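Local structure of branched-chain amino acid aminotransferase (Thermoproteus uzoniensis, 5CE8) at residues A[14-19]-A[83-88]; A[91-96]-A[128-133]; A[175-178]-A[184-187]; A[229-234]-A[285-290]; A[262-267]-A[279-284]. The protein probably transfers the amino group of leucine, isoleucine or valine to 2-oxoglutarate, using pyridoxal 5'-phosphate as its cofactor. One frame throughout, in Å; residues are numbered along the deposited sequence.

Contact 1: A[14-19]-A[83-88]; sequences KVWLDG and EELSKA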
# COMPACT_ATOMS: atom_id res chain seq x y z
N LYS A 14 -9.40 45.95 -12.58
CA LYS A 14 -10.20 45.88 -11.34
C LYS A 14 -10.38 44.40 -10.98
O LYS A 14 -10.52 43.61 -11.88
CB LYS A 14 -11.60 46.48 -11.57
CG LYS A 14 -11.77 48.03 -11.62
CD LYS A 14 -11.14 48.79 -10.50
CE LYS A 14 -11.50 50.28 -10.79
NZ LYS A 14 -10.89 51.22 -9.82
N VAL A 15 -10.32 44.08 -9.69
CA VAL A 15 -10.46 42.75 -9.13
C VAL A 15 -11.47 42.86 -7.99
O VAL A 15 -11.53 43.84 -7.24
CB VAL A 15 -9.08 42.26 -8.56
CG1 VAL A 15 -9.26 41.04 -7.65
CG2 VAL A 15 -8.06 41.94 -9.72
N TRP A 16 -12.30 41.85 -7.87
CA TRP A 16 -13.27 41.84 -6.80
C TRP A 16 -12.66 41.21 -5.57
O TRP A 16 -12.09 40.09 -5.57
CB TRP A 16 -14.54 41.16 -7.32
CG TRP A 16 -15.81 41.14 -6.58
CD1 TRP A 16 -16.91 41.83 -6.90
CD2 TRP A 16 -16.22 40.22 -5.54
NE1 TRP A 16 -17.93 41.47 -6.08
CE2 TRP A 16 -17.55 40.48 -5.25
CE3 TRP A 16 -15.59 39.25 -4.81
CZ2 TRP A 16 -18.28 39.78 -4.30
CZ3 TRP A 16 -16.34 38.54 -3.87
CH2 TRP A 16 -17.64 38.83 -3.60
N LEU A 17 -12.84 41.92 -4.48
CA LEU A 17 -12.38 41.51 -3.23
C LEU A 17 -13.47 41.78 -2.22
O LEU A 17 -13.82 42.93 -1.95
CB LEU A 17 -11.14 42.31 -2.99
CG LEU A 17 -10.36 41.96 -1.74
CD1 LEU A 17 -10.37 40.49 -1.53
CD2 LEU A 17 -8.92 42.44 -1.81
N ASP A 18 -14.05 40.73 -1.69
CA ASP A 18 -15.08 40.88 -0.71
C ASP A 18 -16.17 41.91 -0.96
O ASP A 18 -16.52 42.79 -0.12
CB ASP A 18 -14.43 41.07 0.65
CG ASP A 18 -14.00 39.73 1.25
OD1 ASP A 18 -14.34 38.68 0.70
OD2 ASP A 18 -13.31 39.75 2.26
N GLY A 19 -16.74 41.78 -2.14
CA GLY A 19 -17.83 42.63 -2.52
C GLY A 19 -17.44 44.03 -2.95
O GLY A 19 -18.34 44.81 -3.04
N GLU A 83 -24.71 32.28 -6.32
CA GLU A 83 -25.42 33.26 -7.10
C GLU A 83 -24.72 34.59 -6.96
O GLU A 83 -24.36 35.19 -7.95
CB GLU A 83 -26.91 33.28 -6.66
CG GLU A 83 -27.65 34.62 -6.77
CD GLU A 83 -28.87 34.50 -7.64
OE1 GLU A 83 -30.00 34.56 -7.10
OE2 GLU A 83 -28.64 34.32 -8.85
N GLU A 84 -24.44 35.00 -5.71
CA GLU A 84 -23.62 36.15 -5.44
C GLU A 84 -22.26 36.16 -6.18
O GLU A 84 -21.77 37.21 -6.77
CB GLU A 84 -23.40 36.23 -3.93
CG GLU A 84 -24.64 36.83 -3.24
CD GLU A 84 -24.58 36.82 -1.71
OE1 GLU A 84 -25.23 37.67 -1.09
OE2 GLU A 84 -23.90 35.98 -1.11
N LEU A 85 -21.58 35.02 -6.08
CA LEU A 85 -20.26 34.96 -6.71
C LEU A 85 -20.39 35.03 -8.18
O LEU A 85 -19.57 35.70 -8.86
CB LEU A 85 -19.51 33.69 -6.26
CG LEU A 85 -19.23 33.70 -4.77
CD1 LEU A 85 -18.81 32.30 -4.35
CD2 LEU A 85 -18.23 34.77 -4.37
N SER A 86 -21.39 34.35 -8.74
CA SER A 86 -21.68 34.43 -10.18
C SER A 86 -21.87 35.89 -10.67
O SER A 86 -21.24 36.38 -11.71
CB SER A 86 -22.88 33.48 -10.55
OG SER A 86 -22.58 32.07 -10.28
N LYS A 87 -22.73 36.63 -9.95
CA LYS A 87 -22.91 38.10 -10.27
C LYS A 87 -21.66 38.94 -10.15
O LYS A 87 -21.41 39.81 -11.02
CB LYS A 87 -24.04 38.73 -9.45
N ALA A 88 -20.86 38.64 -9.11
CA ALA A 88 -19.59 39.29 -8.87
C ALA A 88 -18.63 39.07 -10.01
O ALA A 88 -17.94 39.99 -10.40
CB ALA A 88 -18.93 38.81 -7.58
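The indole of Trp16 lies between the turn that follows its own strand and the helix carrying Leu85 and Ala88. This is helix-on-sheet packing: helix 82-95 rests on the antiparallel sheet that includes strands 14-17 and 125-132. Ala88 CB lies over one face of the indole, as in a CH-pi contact, but the model brings it implausibly close, so the detail of that approach is doubtful. One helical turn earlier, Leu85 CD2 meets the far corner of the six-membered ring, 4.2 Å from Trp16 CH2. The two side chains run roughly at right angles, and the methyl reaches the ring obliquely. On the ring face opposite Ala88 the chain has folded back, so that Gly19 N stands 3.2 Å above the plane of the Trp16 indole, displaced toward the rim. Trp16 reaches the helix because CG stands trans to its backbone N (chi1 -171°), which carries the indole outward from the strand. Further out, Tyr80 meets the indole edge-to-face, while Leu85 also packs on Met64 and Leu67 of helix 60-74. The turn that brings Gly19 over the ring is itself tied to strand 125-132 through the Asp18 carboxylate, with OD1 bonded to Val126 N and OD2 to Ser125 OG.

Contact 2: A[91-96]-A[128-133]; sequences ETVRAN and IAAIPF
Thr92 and Val93 of the helix close on Ile128 and Ala130 of the strand, and the tightest packing gathers round one methyl. Thr92 CG2 lies 3.7 Å from Ile128 O and 4.3 Å from Ala130 CB, lodged against the strand backbone beside the alanine methyl. The threonine is turned with CG2 trans to its backbone N (chi1 -50° to OG1), which puts the methyl against the strand and lets the hydroxyl fold back on its own helix. There OG1 is hydrogen-bonded to Ala88 O, so this buried polar group has a partner one turn back. Val93 completes the apolar part, Val93 CG2 touching Ala130 CB at 4.2 Å from a second direction, roughly at right angles to the first. The short axes of helix 91-95 and strand 128-132 pass 8.3 Å apart at 47°, close spacing for a helix layered on a sheet. Helix 82-95 here packs on the face of the antiparallel sheet, in which strand 125-132 runs between strands 14-17 and 102-109. Ala129 points away from the helix and packs on Leu32 of a second subunit, and Ile131 packs on Ile115 of the same subunit, so this strand lies between its own helix and a neighbouring chain. Toward the helix end the contact thins. Asn96 points at the strand, yet Asn96 ND2 stays 5.1 Å from Ala130 CB, and its OD1 bonds to Lys14 N instead. Glu91, Arg94 and Ala95 occupy the exposed side of the helix.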
# COMPACT_ATOMS: atom_id res chain seq x y z
N GLU A 91 -19.81 41.42 -12.95
CA GLU A 91 -19.41 42.80 -12.68
C GLU A 91 -17.97 43.02 -12.83
O GLU A 91 -17.59 44.07 -13.28
CB GLU A 91 -19.81 43.22 -11.28
CG GLU A 91 -21.32 43.31 -11.09
CD GLU A 91 -21.74 42.97 -9.66
OE1 GLU A 91 -20.84 42.94 -8.80
OE2 GLU A 91 -22.94 42.73 -9.38
N THR A 92 -17.12 42.07 -12.45
CA THR A 92 -15.66 42.26 -12.64
C THR A 92 -15.28 42.33 -14.12
O THR A 92 -14.43 43.18 -14.54
CB THR A 92 -14.86 41.12 -11.99
OG1 THR A 92 -15.33 40.99 -10.67
CG2 THR A 92 -13.35 41.36 -11.98
N VAL A 93 -15.88 41.44 -14.91
CA VAL A 93 -15.65 41.51 -16.32
C VAL A 93 -16.11 42.89 -16.85
O VAL A 93 -15.34 43.59 -17.58
CB VAL A 93 -16.28 40.30 -17.05
CG1 VAL A 93 -16.00 40.37 -18.51
CG2 VAL A 93 -15.75 38.95 -16.48
N ARG A 94 -17.34 43.26 -16.50
CA ARG A 94 -17.92 44.53 -16.98
C ARG A 94 -17.10 45.76 -16.57
O ARG A 94 -16.77 46.61 -17.42
CB ARG A 94 -19.32 44.69 -16.44
CG ARG A 94 -20.36 43.99 -17.23
CD ARG A 94 -21.69 44.53 -16.82
NE ARG A 94 -22.71 43.73 -17.42
CZ ARG A 94 -23.78 43.23 -16.82
NH1 ARG A 94 -24.06 43.45 -15.52
NH2 ARG A 94 -24.60 42.50 -17.57
N ALA A 95 -16.70 45.80 -15.30
CA ALA A 95 -15.82 46.83 -14.80
C ALA A 95 -14.61 47.03 -15.65
O ALA A 95 -14.21 48.17 -15.90
CB ALA A 95 -15.39 46.56 -13.37
N ASN A 96 -14.01 45.95 -16.12
CA ASN A 96 -12.81 46.06 -16.94
C ASN A 96 -13.00 46.32 -18.46
O ASN A 96 -12.03 46.42 -19.20
CB ASN A 96 -12.06 44.78 -16.72
CG ASN A 96 -11.47 44.71 -15.33
OD1 ASN A 96 -10.46 45.38 -15.08
ND2 ASN A 96 -12.10 43.93 -14.42
N ILE A 128 -11.73 37.75 -6.89
CA ILE A 128 -12.04 37.29 -8.24
C ILE A 128 -11.43 38.23 -9.22
O ILE A 128 -11.78 39.42 -9.31
CB ILE A 128 -13.50 37.25 -8.61
CG1 ILE A 128 -14.26 36.25 -7.82
CG2 ILE A 128 -13.68 36.95 -10.12
CD1 ILE A 128 -15.74 36.57 -7.72
N ALA A 129 -10.52 37.65 -9.95
CA ALA A 129 -9.78 38.30 -11.03
C ALA A 129 -10.11 37.67 -12.35
O ALA A 129 -10.26 36.41 -12.45
CB ALA A 129 -8.31 38.14 -10.80
N ALA A 130 -10.17 38.56 -13.35
CA ALA A 130 -10.44 38.25 -14.75
C ALA A 130 -9.28 38.73 -15.61
O ALA A 130 -8.99 39.91 -15.59
CB ALA A 130 -11.72 38.94 -15.18
N ILE A 131 -8.61 37.83 -16.33
CA ILE A 131 -7.45 38.14 -17.03
C ILE A 131 -7.49 37.68 -18.51
O ILE A 131 -7.94 36.56 -18.82
CB ILE A 131 -6.21 37.61 -16.21
CG1 ILE A 131 -5.44 36.49 -16.90
CG2 ILE A 131 -6.60 37.21 -14.78
CD1 ILE A 131 -4.13 36.12 -16.21
N PRO A 132 -6.91 38.48 -19.42
CA PRO A 132 -6.82 38.02 -20.77
C PRO A 132 -6.04 36.76 -20.82
O PRO A 132 -5.10 36.60 -20.03
CB PRO A 132 -6.05 39.12 -21.47
CG PRO A 132 -6.47 40.32 -20.74
CD PRO A 132 -6.50 39.89 -19.31
N PHE A 133 -6.43 35.83 -21.70
CA PHE A 133 -5.79 34.46 -21.72
C PHE A 133 -6.09 33.77 -23.02
O PHE A 133 -7.26 33.64 -23.40
CB PHE A 133 -6.33 33.60 -20.55
CG PHE A 133 -5.44 32.41 -20.15
CD1 PHE A 133 -4.21 32.61 -19.54
CD2 PHE A 133 -5.90 31.08 -20.31
CE1 PHE A 133 -3.43 31.52 -19.11
CE2 PHE A 133 -5.14 30.00 -19.88
CZ PHE A 133 -3.90 30.21 -19.29

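Contact 3: A[175-178]-A[184-187]; sequences VEAR and EAIM
Arg178 grips the Glu184 carboxylate end-on in a two-pronged salt bridge, one nitrogen to each oxygen. Arg178 NH1 meets Glu184 OE2 at 3.0 Å and Arg178 NH2 meets Glu184 OE1 at 3.1 Å, both nearly straight at 164° and 165°; NH1 also bonds to Ala174 O. Both oxygens lie near the guanidinium plane of the arginine, but each is approached from above the carboxylate plane, since the two flat groups are inclined by 61°. Glu184 is bent at chi2, which folds its carboxylate back toward the helix although CB starts away from it. The same bend allows a purely local hydrogen bond, Ala185 N to Glu184 OE2 at 2.8 Å, on the anti side of the carboxylate. Ser198 OG is a further partner of OE2, and Glu200 OE1 lies close to OE1, a like-charge neighbour that Arg178 may offset. The salt bridge ties two consecutive elements of a beta-alpha-beta unit: helix 167-179 leads from strand 142-146 to strand 184-188, which runs parallel to strand 142-146 in the mixed sheet. Apolar packing accompanies the charges. Ala177 CB presses on the strand backbone, 3.6 Å from Glu184 C, and touches Ala185 CB at 4.0 Å. Both side chains are small, consistent with the close approach of helix and strand (CA atoms of Ala177 and Ala185 5.3 Å apart). Arg178 also packs on Asp118 of a second subunit.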
# COMPACT_ATOMS: atom_id res chain seq x y z
N VAL A 175 6.56 20.58 -13.03
CA VAL A 175 7.95 20.97 -13.18
C VAL A 175 8.79 19.80 -13.61
O VAL A 175 9.65 19.96 -14.47
CB VAL A 175 8.49 21.62 -11.90
CG1 VAL A 175 10.07 21.71 -11.86
CG2 VAL A 175 7.80 22.96 -11.71
N GLU A 176 8.56 18.63 -13.02
CA GLU A 176 9.28 17.47 -13.45
C GLU A 176 9.13 17.24 -14.94
O GLU A 176 10.09 17.04 -15.63
CB GLU A 176 8.83 16.20 -12.71
CG GLU A 176 9.68 14.97 -13.16
CD GLU A 176 9.27 13.69 -12.49
OE1 GLU A 176 9.20 12.63 -13.20
OE2 GLU A 176 9.00 13.75 -11.26
N ALA A 177 7.92 17.30 -15.47
CA ALA A 177 7.77 17.07 -16.88
C ALA A 177 8.39 18.15 -17.78
O ALA A 177 9.09 17.89 -18.78
CB ALA A 177 6.26 16.85 -17.18
N ARG A 178 8.19 19.38 -17.38
CA ARG A 178 8.69 20.52 -18.14
C ARG A 178 10.16 20.71 -18.06
O ARG A 178 10.73 21.06 -19.08
CB ARG A 178 7.96 21.77 -17.68
CG ARG A 178 6.49 21.72 -18.02
CD ARG A 178 5.72 22.88 -17.38
NE ARG A 178 4.37 23.05 -17.86
CZ ARG A 178 3.37 22.24 -17.57
NH1 ARG A 178 3.59 21.12 -16.84
NH2 ARG A 178 2.14 22.52 -18.04
N GLU A 184 3.64 18.35 -20.60
CA GLU A 184 2.77 18.14 -19.44
C GLU A 184 3.06 16.77 -18.79
O GLU A 184 3.66 15.83 -19.42
CB GLU A 184 1.24 18.20 -19.81
CG GLU A 184 0.20 18.18 -18.65
CD GLU A 184 0.51 19.25 -17.59
OE1 GLU A 184 0.00 20.36 -17.79
OE2 GLU A 184 1.42 19.05 -16.68
N ALA A 185 2.61 16.71 -17.53
CA ALA A 185 2.72 15.54 -16.67
C ALA A 185 1.54 14.67 -16.71
O ALA A 185 0.47 15.17 -16.82
CB ALA A 185 2.94 15.92 -15.25
N ILE A 186 1.75 13.37 -16.52
CA ILE A 186 0.65 12.46 -16.14
C ILE A 186 1.02 11.91 -14.81
O ILE A 186 2.10 11.45 -14.64
CB ILE A 186 0.40 11.28 -17.18
CG1 ILE A 186 -0.46 11.79 -18.36
CG2 ILE A 186 -0.48 10.17 -16.60
CD1 ILE A 186 -0.08 11.17 -19.62
N MET A 187 0.04 11.78 -13.89
CA MET A 187 0.30 11.32 -12.59
C MET A 187 -0.53 10.07 -12.33
O MET A 187 -1.77 10.04 -12.63
CB MET A 187 -0.15 12.38 -11.53
CG MET A 187 0.89 13.47 -11.28
SD MET A 187 0.52 14.50 -9.81
CE MET A 187 -0.59 15.41 -10.69

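Contact 4: A[229-234]-A[285-290]; sequences ISIAGD and AETYRR
Helix 223-235, whose first residues bind pyridoxal 5'-phosphate, packs here against helix 279-292 through Ile231 of the first and Thr287 and Tyr288 of the second. The contact is apolar and small, 120 Å² in all, and Ile231 supplies every touching atom on its side. Its two branches divide the work. CG2, placed trans to the backbone N, lies against Thr287 CG2 at 4.0 Å, and Ile231 CG1 adds a second touch to the same methyl at 4.1 Å. The longer branch continues past the threonine, so that Ile231 CD1 comes to rest on the backbone of the next residue, 4.0 Å from Tyr288 N, with Tyr288 CB at 4.3 Å. The isoleucine and threonine side chains run alongside one another with opposite headings rather than meeting head-on. Thr287 keeps its methyl in the contact because its hydroxyl turns back to its own helix, where OG1 bonds to Lys283 O. Tyr288 CG stands trans to the backbone N (chi1 -172°), sending the ring toward the start of helix 223-235; there it packs on Thr227 and on Thr224, a residue that binds pyridoxal 5'-phosphate. The cofactor itself lies about 7 Å from the tyrosine side chain. Helix 223-235 is thus held between neighbours, with Ile229 and Ala232 resting on Leu239 of strand 239-241 and Ile231 facing helix 279-292.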
# COMPACT_ATOMS: atom_id res chain seq x y z
N ILE A 229 -18.34 14.36 -21.08
CA ILE A 229 -19.18 13.17 -20.88
C ILE A 229 -20.55 13.49 -21.57
O ILE A 229 -21.03 12.68 -22.30
CB ILE A 229 -19.21 12.73 -19.39
CG1 ILE A 229 -17.93 12.07 -19.01
CG2 ILE A 229 -20.40 11.85 -19.11
CD1 ILE A 229 -17.64 12.04 -17.52
N SER A 230 -21.15 14.68 -21.39
CA SER A 230 -22.40 15.06 -22.11
C SER A 230 -22.24 15.03 -23.60
O SER A 230 -23.11 14.57 -24.36
CB SER A 230 -22.73 16.47 -21.68
OG SER A 230 -23.03 16.42 -20.27
N ILE A 231 -21.10 15.54 -24.07
CA ILE A 231 -20.87 15.57 -25.54
C ILE A 231 -20.82 14.12 -26.01
O ILE A 231 -21.44 13.79 -27.03
CB ILE A 231 -19.55 16.28 -25.88
CG1 ILE A 231 -19.73 17.82 -25.77
CG2 ILE A 231 -19.05 15.92 -27.24
CD1 ILE A 231 -18.39 18.49 -25.63
N ALA A 232 -20.08 13.27 -25.33
CA ALA A 232 -20.05 11.83 -25.80
C ALA A 232 -21.44 11.23 -25.96
O ALA A 232 -21.68 10.45 -26.86
CB ALA A 232 -19.23 10.95 -24.92
N GLY A 233 -22.35 11.53 -25.04
CA GLY A 233 -23.72 11.02 -25.13
C GLY A 233 -24.45 11.59 -26.35
O GLY A 233 -25.07 10.87 -27.17
N ASP A 234 -24.32 12.88 -26.52
CA ASP A 234 -24.84 13.49 -27.69
C ASP A 234 -24.33 12.82 -28.94
O ASP A 234 -25.07 12.63 -29.92
CB ASP A 234 -24.44 14.97 -27.79
CG ASP A 234 -25.11 15.84 -26.77
OD1 ASP A 234 -25.89 15.34 -25.94
OD2 ASP A 234 -24.79 17.06 -26.77
N ALA A 285 -13.10 18.02 -29.59
CA ALA A 285 -12.52 19.36 -29.58
C ALA A 285 -13.44 20.34 -30.36
O ALA A 285 -13.86 21.40 -29.83
CB ALA A 285 -11.14 19.34 -30.19
N GLU A 286 -13.74 19.97 -31.62
CA GLU A 286 -14.64 20.79 -32.53
C GLU A 286 -15.99 21.08 -31.88
O GLU A 286 -16.47 22.21 -31.94
CB GLU A 286 -14.82 20.15 -33.89
CG GLU A 286 -13.58 20.06 -34.78
CD GLU A 286 -13.60 18.88 -35.77
OE1 GLU A 286 -14.57 18.09 -35.80
OE2 GLU A 286 -12.58 18.68 -36.49
N THR A 287 -16.60 20.09 -31.20
CA THR A 287 -17.96 20.23 -30.56
C THR A 287 -17.87 21.12 -29.35
O THR A 287 -18.62 22.16 -29.26
CB THR A 287 -18.52 18.86 -30.17
OG1 THR A 287 -18.43 17.97 -31.31
CG2 THR A 287 -19.89 18.93 -29.71
N TYR A 288 -16.91 20.85 -28.48
CA TYR A 288 -16.60 21.77 -27.36
C TYR A 288 -16.47 23.25 -27.81
O TYR A 288 -17.10 24.13 -27.23
CB TYR A 288 -15.35 21.35 -26.58
CG TYR A 288 -15.10 22.17 -25.29
CD1 TYR A 288 -15.86 21.97 -24.16
CD2 TYR A 288 -14.15 23.17 -25.22
CE1 TYR A 288 -15.71 22.74 -22.99
CE2 TYR A 288 -13.97 23.94 -24.02
CZ TYR A 288 -14.74 23.68 -22.92
OH TYR A 288 -14.60 24.38 -21.76
N ARG A 289 -15.71 23.50 -28.89
CA ARG A 289 -15.49 24.86 -29.45
C ARG A 289 -16.81 25.55 -29.85
O ARG A 289 -17.03 26.73 -29.55
CB ARG A 289 -14.44 24.88 -30.59
N ARG A 290 -17.69 24.80 -30.50
CA ARG A 290 -18.98 25.27 -30.94
C ARG A 290 -19.87 25.49 -29.75
O ARG A 290 -20.67 26.41 -29.75
CB ARG A 290 -19.64 24.27 -31.91
CG ARG A 290 -18.97 24.08 -33.28
CD ARG A 290 -19.65 23.04 -34.16
NE ARG A 290 -21.10 23.31 -34.14
CZ ARG A 290 -21.73 24.24 -34.87
NH1 ARG A 290 -21.09 25.03 -35.73
NH2 ARG A 290 -23.05 24.37 -34.77

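Contact 5: A[262-267]-A[279-284]; sequences AEITPI and PITQKI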
# COMPACT_ATOMS: atom_id res chain seq x y z
N ALA A 262 -6.93 24.04 -20.30
CA ALA A 262 -6.50 23.13 -21.36
C ALA A 262 -7.46 23.00 -22.56
O ALA A 262 -7.01 22.58 -23.67
CB ALA A 262 -6.26 21.73 -20.74
N GLU A 263 -8.77 23.23 -22.33
CA GLU A 263 -9.84 22.91 -23.32
C GLU A 263 -9.71 21.40 -23.63
O GLU A 263 -9.82 20.58 -22.68
CB GLU A 263 -9.74 23.87 -24.51
CG GLU A 263 -9.74 25.35 -24.02
CD GLU A 263 -9.73 26.41 -25.13
OE1 GLU A 263 -10.45 27.44 -25.05
OE2 GLU A 263 -8.95 26.22 -26.06
N ILE A 264 -9.57 21.02 -24.88
CA ILE A 264 -9.44 19.60 -25.31
C ILE A 264 -8.12 19.56 -26.02
O ILE A 264 -8.02 20.10 -27.12
CB ILE A 264 -10.57 19.17 -26.31
CG1 ILE A 264 -11.97 19.69 -25.86
CG2 ILE A 264 -10.60 17.64 -26.51
CD1 ILE A 264 -12.45 19.18 -24.51
N THR A 265 -7.10 18.98 -25.40
CA THR A 265 -5.76 18.97 -25.99
C THR A 265 -5.46 17.51 -26.25
O THR A 265 -5.44 16.73 -25.29
CB THR A 265 -4.77 19.64 -25.03
OG1 THR A 265 -5.10 21.02 -24.88
CG2 THR A 265 -3.32 19.48 -25.50
N PRO A 266 -5.25 17.12 -27.54
CA PRO A 266 -4.67 15.81 -27.94
C PRO A 266 -3.33 15.53 -27.22
O PRO A 266 -2.50 16.44 -27.11
CB PRO A 266 -4.35 16.02 -29.45
CG PRO A 266 -5.18 17.10 -29.89
CD PRO A 266 -5.28 18.03 -28.70
N ILE A 267 -3.10 14.30 -26.80
CA ILE A 267 -1.81 13.86 -26.31
C ILE A 267 -1.14 13.02 -27.46
O ILE A 267 -1.64 12.00 -27.78
CB ILE A 267 -1.98 13.06 -25.01
CG1 ILE A 267 -2.47 13.98 -23.93
CG2 ILE A 267 -0.64 12.58 -24.52
CD1 ILE A 267 -3.19 13.28 -22.81
N PRO A 279 -9.48 10.89 -34.49
CA PRO A 279 -10.82 11.43 -34.83
C PRO A 279 -11.81 11.75 -33.70
O PRO A 279 -12.50 12.76 -33.80
CB PRO A 279 -11.38 10.41 -35.83
CG PRO A 279 -10.68 9.11 -35.51
CD PRO A 279 -9.37 9.45 -34.79
N ILE A 280 -11.82 10.95 -32.62
CA ILE A 280 -12.68 11.20 -31.45
C ILE A 280 -12.23 12.50 -30.79
O ILE A 280 -13.05 13.42 -30.60
CB ILE A 280 -12.82 9.96 -30.49
CG1 ILE A 280 -13.42 8.74 -31.22
CG2 ILE A 280 -13.63 10.22 -29.22
CD1 ILE A 280 -14.74 8.91 -31.94
N THR A 281 -10.94 12.64 -30.53
CA THR A 281 -10.44 13.78 -29.90
C THR A 281 -10.76 14.98 -30.75
O THR A 281 -11.21 15.96 -30.21
CB THR A 281 -8.92 13.75 -29.76
OG1 THR A 281 -8.54 12.62 -28.98
CG2 THR A 281 -8.44 14.95 -29.06
N GLN A 282 -10.52 14.92 -32.04
CA GLN A 282 -10.88 16.04 -32.93
C GLN A 282 -12.37 16.38 -32.87
O GLN A 282 -12.74 17.59 -32.73
CB GLN A 282 -10.33 15.93 -34.37
N LYS A 283 -13.24 15.37 -32.92
CA LYS A 283 -14.66 15.63 -32.99
C LYS A 283 -15.06 16.22 -31.64
O LYS A 283 -15.77 17.23 -31.62
CB LYS A 283 -15.50 14.39 -33.40
CG LYS A 283 -17.00 14.56 -33.24
CD LYS A 283 -17.46 15.55 -34.33
CE LYS A 283 -18.99 15.76 -34.51
NZ LYS A 283 -19.56 14.66 -35.28
N ILE A 284 -14.57 15.69 -30.53
CA ILE A 284 -14.87 16.31 -29.18
C ILE A 284 -14.32 17.79 -29.11
O ILE A 284 -15.05 18.73 -28.70
CB ILE A 284 -14.43 15.43 -27.96
CG1 ILE A 284 -15.32 14.17 -27.88
CG2 ILE A 284 -14.73 16.16 -26.62
CD1 ILE A 284 -14.71 13.10 -27.04
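Thr265 OG1 gives its hydrogen to Ala262 O over 2.7 Å, bracing the corner that presents Ile264 and Pro266 to Thr281 and Ile284. The donor is tilted 16° from the carbonyl plane, with a C=O...donor angle of 145°. This is helix-on-sheet packing in the mixed sheet: past the corner at Ile264 the chain enters strand 265-270, and the first turns of helix 279-292 lie against it. Thr265 directs CB away from that helix, whereas Ile264 faces it. Ile264 CG2, trans to its backbone N, stops 4.1 Å from Thr281 O and 4.3 Å from Thr281 CG2, and the delta carbon on its other branch reaches the next turn, Ile264 CD1 lying 4.3 Å from Ile284 CG2. The isoleucine thus straddles two turns of the helix. Pro266 continues the contact along the strand, its CG 4.0 Å from Thr281 CG2, so the threonine methyl serves both partners. Thr224 and Val228 of helix 223-235 also pack on Ile264, whose side chain is about 9 Å from the cofactor; Thr224 binds pyridoxal 5'-phosphate, so the corner is close to the cofactor site. The methyl of Thr281 is turned toward the strand while its hydroxyl is engaged by the sheet: Thr281 OG1 bonds to OE1 of Glu254, whose OE2 takes the backbone N of Ile280.

In the fold
The contacts follow one another along the chain in the order 1, 2, 3, after which contact 5 nests inside the loop closed by contact 4. Contacts 1 and 2, with centres 10 Å apart, share helix 82-95 and neighbouring strands of the antiparallel sheet. Contacts 4 and 5, also 10 Å apart, share helix 279-292 and meet where Ile264 touches Ala285 and Tyr288. Contact 3, centred 19 Å from the centre of contact 5, reaches the same mixed sheet. The centre of contact 1 lies 30 to 33 Å from those of contacts 3, 4 and 5, consistent with the two-domain architecture of class IV aminotransferases, with the cofactor bound between. Contacts 2 and 3 both touch a second subunit.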